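Local structure of laminin subunit ALPHA-1 (Mus musculus, 2JD4) at residues 83-88 with 129-134; 58-63 with 79-84; 142-147 with 172-177; 189-194 with 372-377; 201-206 with 362-367. The protein forms part of laminin-111 in basement membranes, its LG4-5 domain pair carrying magnesium here and probably attaching laminin to cell surfaces. The protein carries 4 engineered substitutions. One frame throughout, in Å; residues are numbered along the deposited sequence.

Interaction 1 of 5, residues 83-88 with 129-134. Engineered in segment 129-134: Lys134 (natural residue Asn). With MG (magnesium ion), chain C.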
# COMPACT_ATOMS: atom_id res chain seq x y z
N PHE A 83 -7.46 3.19 19.96
CA PHE A 83 -6.41 3.59 20.90
C PHE A 83 -6.46 2.66 22.11
O PHE A 83 -7.50 2.54 22.76
CB PHE A 83 -6.66 5.05 21.34
CG PHE A 83 -5.83 5.50 22.52
CD1 PHE A 83 -4.46 5.26 22.58
CD2 PHE A 83 -6.42 6.23 23.56
CE1 PHE A 83 -3.68 5.74 23.66
CE2 PHE A 83 -5.66 6.71 24.63
CZ PHE A 83 -4.29 6.47 24.68
N MET A 84 -5.35 2.00 22.41
CA MET A 84 -5.32 1.11 23.57
C MET A 84 -3.97 1.10 24.28
O MET A 84 -2.92 1.34 23.68
CB MET A 84 -5.70 -0.32 23.16
CG MET A 84 -4.62 -1.09 22.42
SD MET A 84 -5.13 -2.82 22.10
CE MET A 84 -6.23 -2.60 20.71
N PHE A 85 -4.00 0.81 25.58
CA PHE A 85 -2.80 0.76 26.39
C PHE A 85 -3.01 -0.19 27.57
O PHE A 85 -4.14 -0.52 27.91
CB PHE A 85 -2.44 2.16 26.91
CG PHE A 85 -3.55 2.81 27.69
CD1 PHE A 85 -3.70 2.56 29.06
CD2 PHE A 85 -4.46 3.66 27.07
CE1 PHE A 85 -4.74 3.15 29.79
CE2 PHE A 85 -5.50 4.25 27.79
CZ PHE A 85 -5.64 4.00 29.15
N ASP A 86 -1.91 -0.63 28.17
CA ASP A 86 -1.95 -1.53 29.32
C ASP A 86 -0.93 -1.00 30.31
O ASP A 86 0.25 -0.88 29.97
CB ASP A 86 -1.57 -2.96 28.91
CG ASP A 86 -1.94 -4.00 29.96
OD1 ASP A 86 -1.82 -3.71 31.17
OD2 ASP A 86 -2.33 -5.12 29.57
N LEU A 87 -1.37 -0.68 31.52
CA LEU A 87 -0.48 -0.14 32.54
C LEU A 87 0.24 -1.24 33.33
O LEU A 87 0.97 -0.94 34.28
CB LEU A 87 -1.27 0.74 33.51
CG LEU A 87 -2.16 1.82 32.88
CD1 LEU A 87 -2.83 2.63 33.99
CD2 LEU A 87 -1.34 2.75 31.99
N GLY A 88 0.04 -2.49 32.94
CA GLY A 88 0.71 -3.58 33.64
C GLY A 88 -0.20 -4.64 34.23
O GLY A 88 0.26 -5.73 34.59
N VAL A 129 -13.51 6.54 28.76
CA VAL A 129 -13.53 5.16 29.22
C VAL A 129 -12.72 5.12 30.50
O VAL A 129 -11.76 5.87 30.66
CB VAL A 129 -12.90 4.21 28.18
CG1 VAL A 129 -12.81 2.81 28.74
CG2 VAL A 129 -13.73 4.21 26.91
N THR A 130 -13.11 4.24 31.43
CA THR A 130 -12.42 4.12 32.70
C THR A 130 -11.21 3.20 32.60
O THR A 130 -11.30 2.09 32.09
CB THR A 130 -13.37 3.58 33.80
OG1 THR A 130 -14.37 4.57 34.08
CG2 THR A 130 -12.61 3.26 35.08
N VAL A 131 -10.07 3.68 33.09
CA VAL A 131 -8.85 2.90 33.05
C VAL A 131 -9.07 1.56 33.76
O VAL A 131 -9.59 1.52 34.88
CB VAL A 131 -7.68 3.66 33.71
CG1 VAL A 131 -6.46 2.76 33.85
CG2 VAL A 131 -7.33 4.88 32.86
N VAL A 132 -8.67 0.49 33.09
CA VAL A 132 -8.82 -0.87 33.60
C VAL A 132 -7.59 -1.35 34.35
O VAL A 132 -6.46 -1.05 33.97
CB VAL A 132 -9.11 -1.85 32.44
CG1 VAL A 132 -9.12 -3.28 32.94
CG2 VAL A 132 -10.44 -1.51 31.77
N GLY A 133 -7.81 -2.10 35.42
CA GLY A 133 -6.68 -2.62 36.18
C GLY A 133 -6.34 -1.81 37.41
O GLY A 133 -6.80 -0.69 37.60
N LYS A 134 -5.49 -2.40 38.25
CA LYS A 134 -5.06 -1.79 39.50
C LYS A 134 -3.81 -0.94 39.30
O LYS A 134 -3.62 0.05 40.00
CB LYS A 134 -4.77 -2.88 40.53
CG LYS A 134 -5.99 -3.73 40.92
CD LYS A 134 -6.63 -4.43 39.73
CE LYS A 134 -5.65 -5.34 39.00
NZ LYS A 134 -6.26 -5.94 37.78
MG MG C . 2.93 0.12 34.79
O HOH W 1 3.91 -1.99 35.00
O HOH W 2 2.26 0.22 36.93
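Val131 presents its two methyl branches to two different partners: CG1 meets Leu87 and CG2 meets Phe85. Both partner side chains stand roughly at right angles to the valine, so each contact is a single close approach and not a long flank. The tighter one joins Val131 CG1 to Leu87 CD1 at 3.6 Å. On the other branch, Val131 CG2 lies at the edge of the Phe85 ring, near its plane, 4.2 Å from CZ. With CG1 anti to its own backbone N (chi1 172°), Val131 sets one methyl against the leucine and the other against the ring. The ring of Phe85 also meets that of Tyr112, the planes about 40° apart, while Leu87 packs on Ala135 and Leu138 as well.

The contact bridges the two sheets of a laminin G beta sandwich, near the ends of strands 80-86 and 124-130 and beside the metal site. Leu87 serves both purposes: its side chain is directed at Val131, while its carbonyl O binds magnesium at 2.3 Å. Asp70, Thr137, Asp139 and two waters supply the remaining five ligands.

The turn carrying that carbonyl is held by Asp86, whose OD1 accepts from Gly88 N at 2.8 Å in an Asx turn; the N-H arrives on the anti side, 28° out of the carboxylate plane. Gly90 N donates to the same oxygen. A CB on Gly88 would be crowded by the magnesium, and the backbone angles there would also press it against the carbonyl O of Leu87.

Interaction 2 of 5, residues 58-63 with 79-84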
# COMPACT_ATOMS: atom_id res chain seq x y z
N GLY A 58 -3.36 -0.12 9.56
CA GLY A 58 -1.96 0.18 9.82
C GLY A 58 -1.67 0.72 11.21
O GLY A 58 -2.55 1.28 11.87
N LEU A 59 -0.42 0.55 11.66
CA LEU A 59 0.00 1.05 12.98
C LEU A 59 0.49 2.49 12.83
O LEU A 59 1.34 2.77 11.98
CB LEU A 59 1.11 0.15 13.54
CG LEU A 59 1.64 0.48 14.95
CD1 LEU A 59 2.17 -0.78 15.63
CD2 LEU A 59 2.73 1.54 14.85
N ILE A 60 -0.04 3.39 13.65
CA ILE A 60 0.34 4.81 13.58
C ILE A 60 1.45 5.17 14.59
O ILE A 60 2.40 5.87 14.23
CB ILE A 60 -0.90 5.69 13.77
CG1 ILE A 60 -1.94 5.35 12.68
CG2 ILE A 60 -0.50 7.17 13.71
CD1 ILE A 60 -3.33 5.95 12.90
N TYR A 61 1.32 4.71 15.84
CA TYR A 61 2.39 4.92 16.83
C TYR A 61 2.37 3.84 17.89
O TYR A 61 1.32 3.23 18.16
CB TYR A 61 2.34 6.32 17.47
CG TYR A 61 1.34 6.55 18.59
CD1 TYR A 61 1.50 5.93 19.83
CD2 TYR A 61 0.28 7.43 18.43
CE1 TYR A 61 0.62 6.19 20.88
CE2 TYR A 61 -0.60 7.70 19.47
CZ TYR A 61 -0.43 7.07 20.69
OH TYR A 61 -1.29 7.34 21.73
N TYR A 62 3.53 3.60 18.50
CA TYR A 62 3.68 2.58 19.53
C TYR A 62 4.79 2.94 20.53
O TYR A 62 5.84 3.46 20.14
CB TYR A 62 4.00 1.25 18.84
CG TYR A 62 4.37 0.10 19.75
CD1 TYR A 62 3.38 -0.65 20.40
CD2 TYR A 62 5.70 -0.28 19.92
CE1 TYR A 62 3.72 -1.74 21.19
CE2 TYR A 62 6.05 -1.37 20.72
CZ TYR A 62 5.05 -2.09 21.34
OH TYR A 62 5.40 -3.17 22.12
N VAL A 63 4.53 2.67 21.80
CA VAL A 63 5.50 2.88 22.88
C VAL A 63 5.32 1.69 23.81
O VAL A 63 4.21 1.20 23.99
CB VAL A 63 5.26 4.19 23.68
CG1 VAL A 63 5.59 5.39 22.82
CG2 VAL A 63 3.83 4.25 24.18
N GLY A 79 -10.56 1.22 8.30
CA GLY A 79 -10.74 2.65 8.10
C GLY A 79 -11.01 3.48 9.34
O GLY A 79 -11.18 4.69 9.23
N ARG A 80 -11.04 2.85 10.52
CA ARG A 80 -11.30 3.57 11.76
C ARG A 80 -10.21 3.44 12.82
O ARG A 80 -9.46 2.46 12.84
CB ARG A 80 -12.65 3.14 12.34
CG ARG A 80 -13.84 3.53 11.46
CD ARG A 80 -15.17 3.33 12.18
NE ARG A 80 -16.28 3.97 11.46
CZ ARG A 80 -16.74 3.58 10.28
NH1 ARG A 80 -16.21 2.54 9.66
NH2 ARG A 80 -17.74 4.24 9.71
N LEU A 81 -10.15 4.42 13.71
CA LEU A 81 -9.13 4.48 14.76
C LEU A 81 -9.43 3.75 16.08
O LEU A 81 -10.55 3.79 16.59
CB LEU A 81 -8.81 5.94 15.07
CG LEU A 81 -8.24 6.76 13.91
CD1 LEU A 81 -8.14 8.24 14.29
CD2 LEU A 81 -6.87 6.20 13.54
N HIS A 82 -8.39 3.11 16.61
CA HIS A 82 -8.44 2.38 17.88
C HIS A 82 -7.22 2.75 18.73
O HIS A 82 -6.08 2.63 18.26
CB HIS A 82 -8.45 0.86 17.62
CG HIS A 82 -9.60 0.40 16.79
ND1 HIS A 82 -10.84 0.12 17.33
CD2 HIS A 82 -9.71 0.20 15.46
CE1 HIS A 82 -11.67 -0.23 16.36
NE2 HIS A 82 -11.01 -0.19 15.21
N PHE A 83 -7.46 3.19 19.96
CA PHE A 83 -6.41 3.59 20.90
C PHE A 83 -6.46 2.66 22.11
O PHE A 83 -7.50 2.54 22.76
CB PHE A 83 -6.66 5.05 21.34
CG PHE A 83 -5.83 5.50 22.52
CD1 PHE A 83 -4.46 5.26 22.58
CD2 PHE A 83 -6.42 6.23 23.56
CE1 PHE A 83 -3.68 5.74 23.66
CE2 PHE A 83 -5.66 6.71 24.63
CZ PHE A 83 -4.29 6.47 24.68
N MET A 84 -5.35 2.00 22.41
CA MET A 84 -5.32 1.11 23.57
C MET A 84 -3.97 1.10 24.28
O MET A 84 -2.92 1.34 23.68
CB MET A 84 -5.70 -0.32 23.16
CG MET A 84 -4.62 -1.09 22.42
SD MET A 84 -5.13 -2.82 22.10
CE MET A 84 -6.23 -2.60 20.71
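The Phe83 ring receives the hydroxyl of Tyr61, which approaches obliquely, nearest the CE1-CD1 side: Tyr61 OH is 3.5 Å from Phe83 CE1 and 3.9 Å from CD1. The two aromatic side chains meet aslant, and the tyrosine touches with its oxygen and not with its ring. That oxygen has its polar partner in Thr110 OG1, to which it is hydrogen-bonded, so the phenylalanine is a neighbour to an already engaged group. Phe83 also meets the Phe85 ring, with planes about 50° apart, and packs on Val94.

Between strands 58-64 and 80-86 runs strand 71-77, and the contact therefore reaches across an intervening strand of one antiparallel sheet of the laminin G sandwich. Ile60 and Tyr61 both face Leu74 of that middle strand, a classic beta bulge, and it is these two bulged residues that meet strand 80-86.

The second meeting is purely apolar. Ile60 CD1 touches Leu81 CD2 at 3.6 Å, the two side chains crossing at about a right angle. Ile60 sends CG1 away from its carbonyl carbon (chi1 -58°), which carries CD1 across toward Leu81; Leu49 and Ile51 of the facing sheet pack against the same isoleucine.

Interaction 3 of 5, residues 142-147 with 172-177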
# COMPACT_ATOMS: atom_id res chain seq x y z
N ARG A 142 11.95 5.22 26.69
CA ARG A 142 11.97 6.61 26.21
C ARG A 142 12.07 6.70 24.69
O ARG A 142 12.92 7.43 24.16
CB ARG A 142 13.17 7.34 26.83
CG ARG A 142 13.27 7.30 28.35
CD ARG A 142 12.71 8.56 28.98
NE ARG A 142 11.25 8.59 28.92
CZ ARG A 142 10.52 9.70 29.07
NH1 ARG A 142 11.11 10.87 29.27
NH2 ARG A 142 9.20 9.62 29.01
N LYS A 143 11.22 5.97 23.98
CA LYS A 143 11.24 5.97 22.51
C LYS A 143 9.85 5.75 21.94
O LYS A 143 9.10 4.90 22.42
CB LYS A 143 12.16 4.88 21.98
CG LYS A 143 13.62 5.01 22.40
CD LYS A 143 14.44 3.81 21.94
CE LYS A 143 15.89 3.92 22.42
NZ LYS A 143 16.72 2.74 22.04
N LEU A 144 9.50 6.49 20.90
CA LEU A 144 8.20 6.33 20.27
C LEU A 144 8.40 5.91 18.82
O LEU A 144 9.17 6.53 18.09
CB LEU A 144 7.39 7.63 20.35
CG LEU A 144 6.02 7.64 19.65
CD1 LEU A 144 5.01 8.48 20.45
CD2 LEU A 144 6.17 8.20 18.25
N TYR A 145 7.72 4.84 18.42
CA TYR A 145 7.80 4.36 17.04
C TYR A 145 6.64 4.98 16.27
O TYR A 145 5.48 4.79 16.63
CB TYR A 145 7.70 2.83 17.00
CG TYR A 145 8.83 2.14 17.73
CD1 TYR A 145 8.80 1.99 19.11
CD2 TYR A 145 9.94 1.67 17.03
CE1 TYR A 145 9.85 1.37 19.79
CE2 TYR A 145 10.99 1.05 17.69
CZ TYR A 145 10.94 0.91 19.07
OH TYR A 145 11.98 0.29 19.72
N LEU A 146 6.97 5.72 15.21
CA LEU A 146 5.97 6.40 14.40
C LEU A 146 5.79 5.80 12.99
O LEU A 146 6.76 5.58 12.26
CB LEU A 146 6.33 7.89 14.27
CG LEU A 146 5.31 8.78 13.53
CD1 LEU A 146 4.02 8.89 14.37
CD2 LEU A 146 5.91 10.18 13.30
N GLY A 147 4.53 5.54 12.64
CA GLY A 147 4.21 5.01 11.33
C GLY A 147 4.44 3.53 11.07
O GLY A 147 4.00 3.02 10.04
N ILE A 172 3.93 15.97 15.20
CA ILE A 172 3.34 15.22 16.30
C ILE A 172 3.81 15.78 17.64
O ILE A 172 4.98 16.14 17.81
CB ILE A 172 3.68 13.71 16.20
CG1 ILE A 172 3.17 12.97 17.44
CG2 ILE A 172 5.18 13.53 16.02
CD1 ILE A 172 3.40 11.45 17.41
N MET A 173 2.87 15.89 18.58
CA MET A 173 3.15 16.41 19.91
C MET A 173 2.85 15.37 20.98
O MET A 173 1.88 14.61 20.86
CB MET A 173 2.28 17.63 20.19
CG MET A 173 2.49 18.80 19.27
SD MET A 173 1.27 20.07 19.69
CE MET A 173 1.49 20.16 21.47
N VAL A 174 3.66 15.35 22.03
CA VAL A 174 3.46 14.44 23.15
C VAL A 174 3.48 15.32 24.40
O VAL A 174 4.45 16.04 24.65
CB VAL A 174 4.58 13.39 23.24
CG1 VAL A 174 4.40 12.56 24.51
CG2 VAL A 174 4.54 12.47 22.03
N ASN A 175 2.39 15.30 25.17
CA ASN A 175 2.28 16.11 26.38
C ASN A 175 2.69 17.58 26.16
O ASN A 175 3.50 18.14 26.91
CB ASN A 175 3.10 15.49 27.52
CG ASN A 175 2.51 14.17 28.01
OD1 ASN A 175 1.62 13.61 27.37
ND2 ASN A 175 3.02 13.67 29.14
N GLY A 176 2.15 18.19 25.11
CA GLY A 176 2.43 19.58 24.81
C GLY A 176 3.73 19.93 24.11
O GLY A 176 3.95 21.09 23.76
N GLN A 177 4.59 18.94 23.90
CA GLN A 177 5.87 19.17 23.23
C GLN A 177 5.89 18.63 21.81
O GLN A 177 5.49 17.49 21.57
CB GLN A 177 7.02 18.52 24.00
CG GLN A 177 8.28 18.31 23.15
CD GLN A 177 9.22 17.26 23.72
OE1 GLN A 177 8.77 16.23 24.23
NE2 GLN A 177 10.52 17.50 23.61
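Val174, whose CG2 meets Leu144 CD1 at 4.3 Å, also gives the shortest polar bond within these segments, from its backbone N to Gln177 O at 2.9 Å. The return bond, Gln177 N to Val174 O, measures 3.0 Å. The pair closes a type I' turn in which Asn175 and Gly176 both have positive phi, a conformation for which Asn-Gly is a textbook pairing. Asn175 is fixed further by its amide, with OD1 accepting from Gln46 N and ND2 donating to Arg44 O; using both ends in this way should hold the amide against flipping and tie the turn to the start of strand 44-53.

Everything that crosses between the segments is apolar and buried. Ile172 is the central member, reaching two leucines with a single methyl: its CD1 is 4.0 Å from Leu146 CD1 and 4.4 Å from Leu144 CD2. An extended chain makes this possible, with CG1 anti to the backbone N (chi1 175°) and the next torsion likewise near 180°, so that CD1 is carried as far from its own strand as the side chain allows. Leu146 comes the opposite way and slides past it, the ends of the two side chains lying alongside. The spacings, all 4.0 Å or more, are ordinary van der Waals distances.

The axes of strands 143-146 and 172-174 run in nearly opposite directions, at 151°, and come within 11.2 Å. Lying in different sheets, the strands touch through the ends of aliphatic side chains, as is usual for the facing sheets of the laminin G beta sandwich.

Interaction 4 of 5, residues 189-194 with 372-377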
# COMPACT_ATOMS: atom_id res chain seq x y z
N ALA A 189 12.97 2.97 5.31
CA ALA A 189 12.06 3.14 4.19
C ALA A 189 11.00 4.23 4.25
O ALA A 189 9.83 3.98 3.96
CB ALA A 189 11.38 1.80 3.89
N VAL A 190 11.39 5.45 4.62
CA VAL A 190 10.44 6.54 4.68
C VAL A 190 10.66 7.44 3.45
O VAL A 190 11.75 7.48 2.90
CB VAL A 190 10.62 7.35 5.98
CG1 VAL A 190 9.69 8.55 5.98
CG2 VAL A 190 10.29 6.46 7.19
N ASP A 191 9.61 8.13 3.01
CA ASP A 191 9.74 9.03 1.86
C ASP A 191 8.91 10.30 2.09
O ASP A 191 8.37 10.50 3.18
CB ASP A 191 9.30 8.31 0.58
CG ASP A 191 10.13 8.69 -0.63
OD1 ASP A 191 10.26 7.85 -1.54
OD2 ASP A 191 10.64 9.83 -0.69
N ARG A 192 8.83 11.14 1.06
CA ARG A 192 8.08 12.40 1.14
C ARG A 192 6.65 12.25 0.64
O ARG A 192 6.34 11.31 -0.09
CB ARG A 192 8.80 13.46 0.32
CG ARG A 192 10.28 13.54 0.61
CD ARG A 192 11.07 13.84 -0.65
NE ARG A 192 11.46 15.24 -0.74
CZ ARG A 192 12.13 15.76 -1.76
NH1 ARG A 192 12.47 15.00 -2.79
NH2 ARG A 192 12.47 17.04 -1.74
N CYS A 193 5.78 13.18 1.04
CA CYS A 193 4.38 13.14 0.63
C CYS A 193 4.12 14.14 -0.49
O CYS A 193 4.65 15.25 -0.48
CB CYS A 193 3.47 13.53 1.79
SG CYS A 193 3.89 12.83 3.40
N TYR A 194 3.27 13.75 -1.44
CA TYR A 194 2.90 14.64 -2.53
C TYR A 194 1.95 15.68 -1.96
O TYR A 194 1.15 15.38 -1.06
CB TYR A 194 2.20 13.85 -3.65
CG TYR A 194 3.10 12.88 -4.39
CD1 TYR A 194 2.88 11.50 -4.33
CD2 TYR A 194 4.17 13.34 -5.16
CE1 TYR A 194 3.70 10.61 -5.03
CE2 TYR A 194 4.99 12.46 -5.86
CZ TYR A 194 4.75 11.10 -5.79
OH TYR A 194 5.58 10.24 -6.47
N GLY A 372 12.01 1.51 -8.01
CA GLY A 372 11.25 2.54 -8.70
C GLY A 372 9.74 2.44 -8.57
O GLY A 372 9.01 2.84 -9.47
N VAL A 373 9.28 1.90 -7.44
CA VAL A 373 7.85 1.74 -7.18
C VAL A 373 7.58 2.26 -5.77
O VAL A 373 8.38 2.00 -4.86
CB VAL A 373 7.42 0.26 -7.27
CG1 VAL A 373 5.93 0.13 -6.95
CG2 VAL A 373 7.72 -0.27 -8.66
N PHE A 374 6.47 2.96 -5.58
CA PHE A 374 6.14 3.55 -4.29
C PHE A 374 4.72 3.17 -3.85
O PHE A 374 3.77 3.93 -4.01
CB PHE A 374 6.30 5.07 -4.40
CG PHE A 374 7.63 5.48 -5.00
CD1 PHE A 374 7.83 5.46 -6.38
CD2 PHE A 374 8.70 5.84 -4.19
CE1 PHE A 374 9.06 5.77 -6.94
CE2 PHE A 374 9.94 6.15 -4.73
CZ PHE A 374 10.12 6.12 -6.11
N PRO A 375 4.56 1.97 -3.27
CA PRO A 375 3.26 1.48 -2.83
C PRO A 375 2.40 2.41 -2.00
O PRO A 375 2.86 2.97 -1.00
CB PRO A 375 3.60 0.17 -2.09
CG PRO A 375 5.01 0.32 -1.72
CD PRO A 375 5.64 1.05 -2.88
N HIS A 376 1.17 2.59 -2.46
CA HIS A 376 0.16 3.41 -1.80
C HIS A 376 0.34 4.92 -1.93
O HIS A 376 -0.50 5.68 -1.46
CB HIS A 376 0.06 3.01 -0.32
CG HIS A 376 -0.23 1.55 -0.11
ND1 HIS A 376 -1.39 0.95 -0.54
CD2 HIS A 376 0.50 0.57 0.48
CE1 HIS A 376 -1.36 -0.34 -0.24
NE2 HIS A 376 -0.23 -0.59 0.39
N SER A 377 1.42 5.35 -2.57
CA SER A 377 1.66 6.77 -2.77
C SER A 377 1.59 7.09 -4.27
O SER A 377 2.46 6.68 -5.03
CB SER A 377 3.03 7.16 -2.21
OG SER A 377 3.26 8.56 -2.32
O HOH W 3 5.85 9.10 -1.59
O HOH W 4 2.19 11.00 -1.03
O HOH W 5 5.40 8.08 -4.91
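Phe374 turns the edge of its ring to Asp191, whose OD1 lies near the ring plane, 3.6 Å from CE2 and 3.7 Å from CD2. The carboxylate plane is inclined 54° to the ring, and OD1 is the atom that reaches the C-H edge. The other carboxylate oxygen is occupied locally: Arg192 N donates to Asp191 OD2 at 2.8 Å, meeting it on the anti side, 25° out of plane. Were Asp191 replaced by an alanine, Arg192 N would probably lose this acceptor and the phenylalanine edge its oxygen neighbour.

The second point of touch lies between Tyr194 and Ser377. The serine OG sits obliquely by the tyrosine ring, 3.4 Å from CE1. With OG anti to the backbone N (chi1 -177°), the hydroxyl is carried from the turn toward segment 189-194, where two waters bond to it. One of them donates to Arg192 O, and the other accepts from Tyr194 N at 3.0 Å. A third water joins Tyr194 OH to Ser377 O. The type II turn from Phe374 to Ser377, closed by Ser377 N to Phe374 O, delivers both contact residues to this side.

Segment 189-194 follows the last strand of one laminin G sandwich and is pinned to it by the Cys193-Cys168 disulfide, whereas 372-377 ends a strand of the other sandwich. Tyr194 also packs on Phe202 of that second domain. No direct hydrogen bond crosses between these two segments; they meet through a C-H edge beside a carboxylate and through bridging water, a contact largely polar and water-mediated.

Interaction 5 of 5, residues 201-206 with 362-367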
# COMPACT_ATOMS: atom_id res chain seq x y z
N THR A 201 -0.73 3.26 -6.22
CA THR A 201 0.71 3.07 -6.13
C THR A 201 1.40 3.63 -7.37
O THR A 201 1.08 3.23 -8.49
CB THR A 201 1.07 1.58 -6.02
OG1 THR A 201 0.64 1.08 -4.75
CG2 THR A 201 2.56 1.38 -6.18
N PHE A 202 2.36 4.52 -7.16
CA PHE A 202 3.09 5.13 -8.26
C PHE A 202 4.27 4.28 -8.76
O PHE A 202 5.03 3.73 -7.96
CB PHE A 202 3.62 6.50 -7.84
CG PHE A 202 4.30 7.26 -8.95
CD1 PHE A 202 3.61 7.54 -10.13
CD2 PHE A 202 5.62 7.69 -8.82
CE1 PHE A 202 4.23 8.26 -11.16
CE2 PHE A 202 6.24 8.41 -9.85
CZ PHE A 202 5.54 8.69 -11.02
N PHE A 203 4.38 4.17 -10.08
CA PHE A 203 5.45 3.43 -10.76
C PHE A 203 6.13 4.50 -11.65
O PHE A 203 5.52 4.99 -12.60
CB PHE A 203 4.88 2.33 -11.67
CG PHE A 203 4.25 1.18 -10.93
CD1 PHE A 203 3.03 1.32 -10.27
CD2 PHE A 203 4.87 -0.07 -10.93
CE1 PHE A 203 2.43 0.23 -9.64
CE2 PHE A 203 4.28 -1.17 -10.30
CZ PHE A 203 3.06 -1.02 -9.65
N GLU A 204 7.37 4.85 -11.34
CA GLU A 204 8.08 5.89 -12.09
C GLU A 204 8.56 5.54 -13.50
O GLU A 204 8.95 6.43 -14.26
CB GLU A 204 9.26 6.43 -11.27
CG GLU A 204 10.46 5.49 -11.19
CD GLU A 204 11.56 6.03 -10.29
OE1 GLU A 204 12.67 5.47 -10.30
OE2 GLU A 204 11.32 7.01 -9.56
N GLY A 205 8.55 4.25 -13.85
CA GLY A 205 8.96 3.83 -15.18
C GLY A 205 10.37 3.27 -15.28
O GLY A 205 10.87 3.03 -16.38
N SER A 206 11.01 3.04 -14.14
CA SER A 206 12.38 2.54 -14.12
C SER A 206 12.56 1.12 -13.59
O SER A 206 13.59 0.49 -13.86
CB SER A 206 13.27 3.46 -13.29
OG SER A 206 12.91 3.39 -11.92
N LEU A 362 -3.63 -7.98 -3.62
CA LEU A 362 -2.18 -7.90 -3.47
C LEU A 362 -1.74 -6.56 -2.90
O LEU A 362 -2.06 -5.50 -3.44
CB LEU A 362 -1.50 -8.12 -4.82
CG LEU A 362 -1.96 -9.34 -5.62
CD1 LEU A 362 -1.16 -9.41 -6.91
CD2 LEU A 362 -1.78 -10.62 -4.81
N ASP A 363 -0.98 -6.61 -1.81
CA ASP A 363 -0.48 -5.42 -1.15
C ASP A 363 0.97 -5.21 -1.58
O ASP A 363 1.87 -5.92 -1.12
CB ASP A 363 -0.57 -5.60 0.37
CG ASP A 363 -0.04 -4.40 1.14
OD1 ASP A 363 0.31 -3.38 0.53
OD2 ASP A 363 0.01 -4.50 2.39
N LEU A 364 1.20 -4.24 -2.45
CA LEU A 364 2.54 -3.97 -2.95
C LEU A 364 3.56 -3.57 -1.88
O LEU A 364 4.77 -3.62 -2.12
CB LEU A 364 2.46 -2.89 -4.04
CG LEU A 364 1.65 -3.29 -5.28
CD1 LEU A 364 1.47 -2.10 -6.19
CD2 LEU A 364 2.35 -4.42 -6.02
N SER A 365 3.10 -3.18 -0.69
CA SER A 365 4.05 -2.82 0.36
C SER A 365 4.78 -4.06 0.88
O SER A 365 5.77 -3.95 1.61
CB SER A 365 3.33 -2.11 1.52
OG SER A 365 2.40 -2.97 2.15
N ARG A 366 4.29 -5.24 0.49
CA ARG A 366 4.88 -6.51 0.93
C ARG A 366 5.88 -7.09 -0.07
O ARG A 366 6.37 -8.20 0.12
CB ARG A 366 3.78 -7.55 1.16
CG ARG A 366 2.68 -7.11 2.11
CD ARG A 366 1.58 -8.17 2.17
NE ARG A 366 2.10 -9.46 2.61
CZ ARG A 366 1.43 -10.60 2.51
NH1 ARG A 366 0.21 -10.63 1.99
NH2 ARG A 366 1.98 -11.73 2.94
N ALA A 367 6.17 -6.35 -1.13
CA ALA A 367 7.11 -6.82 -2.15
C ALA A 367 8.45 -7.19 -1.52
O ALA A 367 8.92 -6.50 -0.62
CB ALA A 367 7.31 -5.74 -3.21
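Leu364 pushes CD1 against Thr201, and on this one methyl the tight part of the contact converges. Thr201 OG1 and CG2 are each 3.6 Å away from Leu364 CD1, and CB is barely farther at 3.7 Å, so the methyl nestles over the whole branch of the threonine. Phe203 adds a lighter touch, its CZ 4.0 Å from Leu364 CD1, the ring met obliquely and the two side chains crossing at about a right angle. Leu364 keeps CG anti to its carbonyl carbon (chi1 -62°) with an extended second torsion, which aims CD1 at the strand. Although Thr201 OG1 borders this apolar methyl, it is not wasted, for it pairs with the backbone N of His376.

The far side of the loop, by contrast, is polar and does not touch strand 201-204; Arg366 there is exposed to solvent. Asp363 organises the turn: its OD1 accepts from Ser365 N at 3.1 Å and from Ser365 OG at 2.7 Å, both arriving from the same face of the carboxylate, well out of its plane. His376 NE2 is a third partner of that oxygen, so three bonds fix one atom and with it the start of the turn. Asp363, Ser365 and Arg366 also touch Gln28, which lies just ahead of strand 31-35 in the companion laminin G domain.

The arrangement is an Asx turn leading into a 3-10 turn, with its leucine inserted between strand 201-204 and Leu211 of strand 207-212: a loop connection packed on the second laminin G sandwich where it faces the first.

Interactions 1, 2 and 3 lie in the first laminin G sandwich; interaction 5 belongs to the second, and interaction 4 spans the two. Interactions 1 and 2 share strand 80-86, their centres 15 Å apart. Interactions 2 and 3 are 13 Å apart and joined by backbone bonds between neighbouring strands 58-64 and 143-146. Along the chain, interactions 1 and 2 close before 3 opens, and interaction 5 is nested within the loop closed by 4. These last two have centres 9 Å apart and use neighbouring strands, 201-204 and 369-374. From metal end (interaction 1) to domain junction (interaction 4) is about 35 Å between centres, so the first domain's magnesium site stands well away from the interdomain seam.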